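Local structure of cytokinin riboside 5'-monophosphate phosphoribohydrolase (Streptomyces coelicolor, 5ZI9) at residues 71-83 against 105-119. The protein is a LOG-type protein of the SLOG clan, probably an enzyme, built around a Rossmann-like parallel beta-sheet. Residues are numbered along the deposited sequence; the frame is centred on the assembly and turned at random.
Sequences LPPAISVFGSART and FAVITGGGPGAMEAA. With EDO (1,2-ethanediol), chain J; EDO (1,2-ethanediol), chain M.
Pro73 O takes the N-H of Ala106 (O to N 2.7 Å) and opens the pairing of two parallel strands, 74-78 and 106-109. Ile75 faces its neighbour with both backbone groups, its N giving to Ala106 O and its O receiving from Ile108 N (each 3.0 Å); Val77 N then gives to Ile108 O (2.8 Å). On one face of the sheet Ala74 CB meets the CD1 end of Ile108 at 3.5 Å, and Leu71 CD1 touches that same methyl. Ser76 OG lies over Ile108 CB and CG2 but hydrogen-bonds to Phe163 O. On the other face Ile75 CG1, held beside its own backbone N (chi1 -68°), sits over the Phe105 ring in a CH-pi contact, 3.9 Å from the centroid, while Val77 splits its branches, CG2 to Val107 CG1 and CG1 to Ala119 CB. Beyond the strands, Ser80 O receives Ala115 N at 2.9 Å in the first turn of helix 115-125. Gly114, at the N-cap with positive phi, makes CA-H...O contacts to Ala81 O and Thr83 O (CA to Thr83 O 3.3 Å), and the Met116 chain bends at chi3 (-70°) to bring CE against Ala81. Backbone bonds thus fix the register of two parallel strands of a beta-alpha-beta unit, whereas bare Gly79 and Gly114 let the helix start close against 79-83, and Gly110 and Gly112, consistent with a Rossmann-type GxGxxA pattern, yield their side-chain space to Met116.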
ATOM      1  N   LEU B  71     -12.442 -20.897  -1.407  1.00 42.91           N
ATOM      2  CA  LEU B  71     -13.471 -21.473  -0.556  1.00 41.11           C
ATOM      3  C   LEU B  71     -14.731 -21.583  -1.356  1.00 42.10           C
ATOM      4  O   LEU B  71     -15.056 -20.647  -2.065  1.00 50.52           O
ATOM      5  CB  LEU B  71     -13.793 -20.576   0.638  1.00 40.78           C
ATOM      6  CG  LEU B  71     -13.291 -20.959   2.021  1.00 40.45           C
ATOM      7  CD1 LEU B  71     -14.242 -20.391   3.063  1.00 39.83           C
ATOM      8  CD2 LEU B  71     -13.130 -22.454   2.232  1.00 38.89           C
ATOM      9  N   PRO B  72     -15.453 -22.712  -1.252  1.00 42.25           N
ATOM     10  CA  PRO B  72     -16.810 -22.777  -1.822  1.00 41.31           C
ATOM     11  C   PRO B  72     -17.808 -22.113  -0.887  1.00 38.93           C
ATOM     12  O   PRO B  72     -17.417 -21.654   0.168  1.00 45.75           O
ATOM     13  CB  PRO B  72     -17.069 -24.284  -1.902  1.00 40.50           C
ATOM     14  CG  PRO B  72     -16.308 -24.832  -0.756  1.00 41.54           C
ATOM     15  CD  PRO B  72     -15.038 -24.020  -0.713  1.00 41.09           C
ATOM     16  N   PRO B  73     -19.087 -22.050  -1.263  1.00 37.73           N
ATOM     17  CA  PRO B  73     -20.148 -21.535  -0.414  1.00 35.61           C
ATOM     18  C   PRO B  73     -20.111 -22.110   0.988  1.00 35.59           C
ATOM     19  O   PRO B  73     -19.970 -23.331   1.124  1.00 36.96           O
ATOM     20  CB  PRO B  73     -21.388 -22.035  -1.126  1.00 35.87           C
ATOM     21  CG  PRO B  73     -21.023 -21.979  -2.559  1.00 36.59           C
ATOM     22  CD  PRO B  73     -19.529 -22.132  -2.663  1.00 38.21           C
ATOM     23  N   ALA B  74     -20.218 -21.259   2.017  1.00 32.96           N
ATOM     24  CA  ALA B  74     -20.068 -21.733   3.396  1.00 30.99           C
ATOM     25  C   ALA B  74     -21.103 -21.200   4.320  1.00 29.07           C
ATOM     26  O   ALA B  74     -21.791 -20.251   3.991  1.00 30.37           O
ATOM     27  CB  ALA B  74     -18.704 -21.361   3.932  1.00 31.56           C
ATOM     28  N   ILE B  75     -21.204 -21.843   5.477  1.00 26.20           N
ATOM     29  CA  ILE B  75     -22.004 -21.367   6.600  1.00 25.79           C
ATOM     30  C   ILE B  75     -21.076 -21.237   7.808  1.00 23.66           C
ATOM     31  O   ILE B  75     -20.248 -22.091   8.032  1.00 23.43           O
ATOM     32  CB  ILE B  75     -23.147 -22.350   6.918  1.00 26.22           C
ATOM     33  CG1 ILE B  75     -24.176 -22.356   5.784  1.00 26.36           C
ATOM     34  CG2 ILE B  75     -23.790 -22.064   8.273  1.00 26.03           C
ATOM     35  CD1 ILE B  75     -24.886 -21.048   5.537  1.00 26.73           C
ATOM     36  N   SER B  76     -21.220 -20.169   8.572  1.00 22.78           N
ATOM     37  CA  SER B  76     -20.366 -19.949   9.733  1.00 23.12           C
ATOM     38  C   SER B  76     -21.114 -20.382  10.973  1.00 22.57           C
ATOM     39  O   SER B  76     -22.225 -19.909  11.204  1.00 21.35           O
ATOM     40  CB  SER B  76     -19.934 -18.486   9.862  1.00 22.83           C
ATOM     41  OG  SER B  76     -18.917 -18.182   8.929  1.00 22.46           O
ATOM     42  N   VAL B  77     -20.489 -21.267  11.759  1.00 23.39           N
ATOM     43  CA  VAL B  77     -21.114 -21.863  12.945  1.00 24.60           C
ATOM     44  C   VAL B  77     -20.436 -21.403  14.218  1.00 23.28           C
ATOM     45  O   VAL B  77     -19.224 -21.353  14.292  1.00 23.88           O
ATOM     46  CB  VAL B  77     -21.115 -23.406  12.852  1.00 24.89           C
ATOM     47  CG1 VAL B  77     -21.787 -24.022  14.085  1.00 24.86           C
ATOM     48  CG2 VAL B  77     -21.823 -23.800  11.570  1.00 24.22           C
ATOM     49  N   PHE B  78     -21.245 -21.055  15.202  1.00 24.26           N
ATOM     50  CA  PHE B  78     -20.782 -20.476  16.464  1.00 23.91           C
ATOM     51  C   PHE B  78     -21.444 -21.217  17.581  1.00 23.84           C
ATOM     52  O   PHE B  78     -22.507 -21.825  17.426  1.00 24.24           O
ATOM     53  CB  PHE B  78     -21.172 -18.995  16.590  1.00 25.10           C
ATOM     54  CG  PHE B  78     -20.651 -18.153  15.481  1.00 26.75           C
ATOM     55  CD1 PHE B  78     -19.361 -17.631  15.534  1.00 28.42           C
ATOM     56  CD2 PHE B  78     -21.427 -17.937  14.343  1.00 26.21           C
ATOM     57  CE1 PHE B  78     -18.873 -16.902  14.471  1.00 28.83           C
ATOM     58  CE2 PHE B  78     -20.951 -17.185  13.310  1.00 26.45           C
ATOM     59  CZ  PHE B  78     -19.670 -16.684  13.363  1.00 27.89           C
ATOM     60  N   GLY B  79     -20.824 -21.115  18.726  1.00 24.35           N
ATOM     61  CA  GLY B  79     -21.309 -21.774  19.896  1.00 25.86           C
ATOM     62  C   GLY B  79     -20.197 -21.821  20.901  1.00 27.06           C
ATOM     63  O   GLY B  79     -19.033 -21.577  20.561  1.00 28.58           O
ATOM     64  N   SER B  80     -20.575 -22.156  22.128  1.00 29.01           N
ATOM     65  CA  SER B  80     -19.668 -22.218  23.278  1.00 30.54           C
ATOM     66  C   SER B  80     -18.392 -23.001  23.053  1.00 32.48           C
ATOM     67  O   SER B  80     -18.398 -24.074  22.438  1.00 33.60           O
ATOM     68  CB  SER B  80     -20.378 -22.800  24.482  1.00 29.65           C
ATOM     69  OG  SER B  80     -19.520 -22.844  25.592  1.00 29.79           O
ATOM     70  N   ALA B  81     -17.311 -22.425  23.571  1.00 35.59           N
ATOM     71  CA  ALA B  81     -15.989 -23.061  23.617  1.00 39.07           C
ATOM     72  C   ALA B  81     -15.911 -24.186  24.663  1.00 38.58           C
ATOM     73  O   ALA B  81     -15.069 -25.079  24.546  1.00 37.73           O
ATOM     74  CB  ALA B  81     -14.911 -22.014  23.908  1.00 38.61           C
ATOM     75  N   ARG B  82     -16.812 -24.142  25.640  1.00 37.08           N
ATOM     76  CA  ARG B  82     -16.733 -24.956  26.828  1.00 37.33           C
ATOM     77  C   ARG B  82     -17.611 -26.184  26.758  1.00 36.54           C
ATOM     78  O   ARG B  82     -17.573 -27.008  27.642  1.00 37.27           O
ATOM     79  CB  ARG B  82     -17.141 -24.104  28.021  1.00 40.57           C
ATOM     80  CG  ARG B  82     -16.441 -22.755  28.034  1.00 47.04           C
ATOM     81  CD  ARG B  82     -16.885 -21.834  29.152  1.00 50.35           C
ATOM     82  NE  ARG B  82     -16.296 -20.493  28.975  1.00 53.39           N
ATOM     83  CZ  ARG B  82     -16.143 -19.584  29.945  1.00 57.69           C
ATOM     84  NH1 ARG B  82     -16.554 -19.827  31.203  1.00 61.68           N
ATOM     85  NH2 ARG B  82     -15.598 -18.397  29.657  1.00 51.93           N
ATOM     86  N   THR B  83     -18.408 -26.326  25.714  1.00 38.65           N
ATOM     87  CA  THR B  83     -19.303 -27.468  25.601  1.00 38.66           C
ATOM     88  C   THR B  83     -18.515 -28.798  25.702  1.00 38.75           C
ATOM     89  O   THR B  83     -17.584 -29.012  24.926  1.00 35.97           O
ATOM     90  CB  THR B  83     -20.074 -27.396  24.278  1.00 38.91           C
ATOM     91  OG1 THR B  83     -20.866 -26.207  24.284  1.00 40.41           O
ATOM     92  CG2 THR B  83     -20.982 -28.553  24.115  1.00 40.24           C
ATOM     93  N   PHE B 105     -22.503 -26.945   1.573  1.00 35.41           N
ATOM     94  CA  PHE B 105     -21.761 -25.852   2.203  1.00 34.62           C
ATOM     95  C   PHE B 105     -20.439 -26.269   2.814  1.00 34.08           C
ATOM     96  O   PHE B 105     -20.300 -27.384   3.329  1.00 33.27           O
ATOM     97  CB  PHE B 105     -22.591 -25.212   3.319  1.00 34.54           C
ATOM     98  CG  PHE B 105     -23.839 -24.542   2.832  1.00 34.91           C
ATOM     99  CD1 PHE B 105     -23.765 -23.380   2.079  1.00 34.47           C
ATOM    100  CD2 PHE B 105     -25.088 -25.078   3.117  1.00 34.68           C
ATOM    101  CE1 PHE B 105     -24.917 -22.757   1.623  1.00 36.62           C
ATOM    102  CE2 PHE B 105     -26.239 -24.468   2.654  1.00 37.06           C
ATOM    103  CZ  PHE B 105     -26.158 -23.298   1.907  1.00 35.34           C
ATOM    104  N   ALA B 106     -19.479 -25.347   2.821  1.00 32.43           N
ATOM    105  CA  ALA B 106     -18.316 -25.496   3.702  1.00 30.71           C
ATOM    106  C   ALA B 106     -18.678 -25.103   5.140  1.00 27.86           C
ATOM    107  O   ALA B 106     -19.616 -24.351   5.369  1.00 26.99           O
ATOM    108  CB  ALA B 106     -17.162 -24.670   3.185  1.00 30.67           C
ATOM    109  N   VAL B 107     -17.949 -25.603   6.113  1.00 26.22           N
ATOM    110  CA  VAL B 107     -18.245 -25.177   7.461  1.00 27.16           C
ATOM    111  C   VAL B 107     -17.127 -24.324   8.027  1.00 27.72           C
ATOM    112  O   VAL B 107     -15.994 -24.774   8.094  1.00 26.12           O
ATOM    113  CB  VAL B 107     -18.523 -26.366   8.361  1.00 26.87           C
ATOM    114  CG1 VAL B 107     -18.811 -25.904   9.799  1.00 26.96           C
ATOM    115  CG2 VAL B 107     -19.704 -27.134   7.786  1.00 26.49           C
ATOM    116  N   ILE B 108     -17.472 -23.102   8.442  1.00 28.19           N
ATOM    117  CA  ILE B 108     -16.513 -22.163   9.034  1.00 28.86           C
ATOM    118  C   ILE B 108     -16.765 -22.023  10.518  1.00 26.15           C
ATOM    119  O   ILE B 108     -17.876 -21.795  10.915  1.00 25.51           O
ATOM    120  CB  ILE B 108     -16.581 -20.767   8.373  1.00 29.72           C
ATOM    121  CG1 ILE B 108     -16.218 -20.832   6.884  1.00 28.09           C
ATOM    122  CG2 ILE B 108     -15.582 -19.825   9.047  1.00 31.98           C
ATOM    123  CD1 ILE B 108     -16.605 -19.590   6.124  1.00 28.08           C
ATOM    124  N   THR B 109     -15.734 -22.171  11.335  1.00 25.54           N
ATOM    125  CA  THR B 109     -15.883 -21.880  12.767  1.00 26.97           C
ATOM    126  C   THR B 109     -14.746 -21.048  13.357  1.00 26.38           C
ATOM    127  O   THR B 109     -13.783 -20.687  12.697  1.00 26.33           O
ATOM    128  CB  THR B 109     -16.001 -23.153  13.616  1.00 26.44           C
ATOM    129  OG1 THR B 109     -14.701 -23.712  13.779  1.00 27.35           O
ATOM    130  CG2 THR B 109     -16.956 -24.136  12.988  1.00 26.73           C
ATOM    131  N   GLY B 110     -14.858 -20.760  14.640  1.00 26.12           N
ATOM    132  CA  GLY B 110     -13.745 -20.143  15.347  1.00 25.08           C
ATOM    133  C   GLY B 110     -12.502 -20.989  15.510  1.00 24.19           C
ATOM    134  O   GLY B 110     -11.497 -20.463  15.973  1.00 23.84           O
ATOM    135  N   GLY B 111     -12.562 -22.288  15.167  1.00 23.70           N
ATOM    136  CA  GLY B 111     -11.415 -23.182  15.293  1.00 23.20           C
ATOM    137  C   GLY B 111     -11.149 -23.594  16.737  1.00 23.14           C
ATOM    138  O   GLY B 111     -10.162 -24.250  17.016  1.00 23.11           O
ATOM    139  N   GLY B 112     -12.035 -23.237  17.661  1.00 23.13           N
ATOM    140  CA  GLY B 112     -11.838 -23.594  19.043  1.00 25.13           C
ATOM    141  C   GLY B 112     -12.275 -25.003  19.401  1.00 25.37           C
ATOM    142  O   GLY B 112     -12.560 -25.824  18.536  1.00 27.30           O
ATOM    143  N   PRO B 113     -12.336 -25.285  20.694  1.00 25.60           N
ATOM    144  CA  PRO B 113     -12.942 -26.467  21.269  1.00 26.19           C
ATOM    145  C   PRO B 113     -14.470 -26.339  21.385  1.00 27.21           C
ATOM    146  O   PRO B 113     -15.060 -25.406  20.809  1.00 25.87           O
ATOM    147  CB  PRO B 113     -12.304 -26.516  22.644  1.00 25.84           C
ATOM    148  CG  PRO B 113     -12.139 -25.081  22.994  1.00 27.31           C
ATOM    149  CD  PRO B 113     -11.695 -24.446  21.718  1.00 26.14           C
ATOM    150  N   GLY B 114     -15.087 -27.291  22.100  1.00 27.86           N
ATOM    151  CA  GLY B 114     -16.531 -27.324  22.343  1.00 28.80           C
ATOM    152  C   GLY B 114     -17.385 -27.444  21.069  1.00 28.24           C
ATOM    153  O   GLY B 114     -17.086 -28.225  20.154  1.00 27.69           O
ATOM    154  N   ALA B 115     -18.439 -26.637  21.018  1.00 27.85           N
ATOM    155  CA  ALA B 115     -19.326 -26.586  19.871  1.00 28.07           C
ATOM    156  C   ALA B 115     -18.625 -26.256  18.539  1.00 27.65           C
ATOM    157  O   ALA B 115     -19.047 -26.699  17.479  1.00 28.87           O
ATOM    158  CB  ALA B 115     -20.420 -25.586  20.158  1.00 26.66           C
ATOM    159  N   MET B 116     -17.565 -25.460  18.580  1.00 30.45           N
ATOM    160  CA  MET B 116     -16.796 -25.182  17.344  1.00 31.10           C
ATOM    161  C   MET B 116     -16.194 -26.466  16.804  1.00 30.07           C
ATOM    162  O   MET B 116     -16.325 -26.779  15.625  1.00 29.16           O
ATOM    163  CB  MET B 116     -15.672 -24.155  17.601  1.00 30.29           C
ATOM    164  CG  MET B 116     -16.155 -22.716  17.654  1.00 30.00           C
ATOM    165  SD  MET B 116     -14.981 -21.564  18.369  1.00 26.87           S
ATOM    166  CE  MET B 116     -15.031 -22.095  20.082  1.00 29.03           C
ATOM    167  N   GLU B 117     -15.536 -27.186  17.703  1.00 31.24           N
ATOM    168  CA  GLU B 117     -14.916 -28.466  17.395  1.00 33.60           C
ATOM    169  C   GLU B 117     -15.952 -29.470  16.900  1.00 29.80           C
ATOM    170  O   GLU B 117     -15.740 -30.139  15.871  1.00 28.34           O
ATOM    171  CB  GLU B 117     -14.200 -28.969  18.637  1.00 36.75           C
ATOM    172  CG  GLU B 117     -13.458 -30.284  18.473  1.00 39.44           C
ATOM    173  CD  GLU B 117     -12.963 -30.756  19.812  1.00 39.52           C
ATOM    174  OE1 GLU B 117     -13.806 -31.076  20.687  1.00 38.12           O
ATOM    175  OE2 GLU B 117     -11.731 -30.743  20.001  1.00 42.99           O
ATOM    176  N   ALA B 118     -17.087 -29.515  17.599  1.00 28.09           N
ATOM    177  CA  ALA B 118     -18.246 -30.334  17.176  1.00 27.98           C
ATOM    178  C   ALA B 118     -18.587 -30.114  15.719  1.00 27.25           C
ATOM    179  O   ALA B 118     -18.632 -31.059  14.926  1.00 26.03           O
ATOM    180  CB  ALA B 118     -19.454 -30.055  18.038  1.00 27.14           C
ATOM    181  N   ALA B 119     -18.789 -28.867  15.337  1.00 28.71           N
ATOM    182  CA  ALA B 119     -19.142 -28.600  13.933  1.00 32.61           C
ATOM    183  C   ALA B 119     -18.009 -28.977  12.947  1.00 32.25           C
ATOM    184  O   ALA B 119     -18.260 -29.608  11.911  1.00 29.69           O
ATOM    185  CB  ALA B 119     -19.623 -27.156  13.746  1.00 32.63           C
TER
HETATM  186  C1  EDO J 500     -16.740 -17.158  19.322  1.00 38.80           C
HETATM  187  O1  EDO J 500     -16.031 -17.490  18.094  1.00 38.20           O
HETATM  188  C2  EDO J 500     -17.437 -18.418  19.891  1.00 38.20           C
HETATM  189  O2  EDO J 500     -18.111 -19.175  18.861  1.00 33.97           O
HETATM  190  C1  EDO M 503     -18.446 -28.326   1.308  1.00 32.91           C
HETATM  191  O1  EDO M 503     -18.101 -29.050   2.526  1.00 30.58           O
HETATM  192  C2  EDO M 503     -18.255 -29.155   0.052  1.00 33.81           C
HETATM  193  O2  EDO M 503     -16.842 -29.066  -0.277  1.00 39.97           O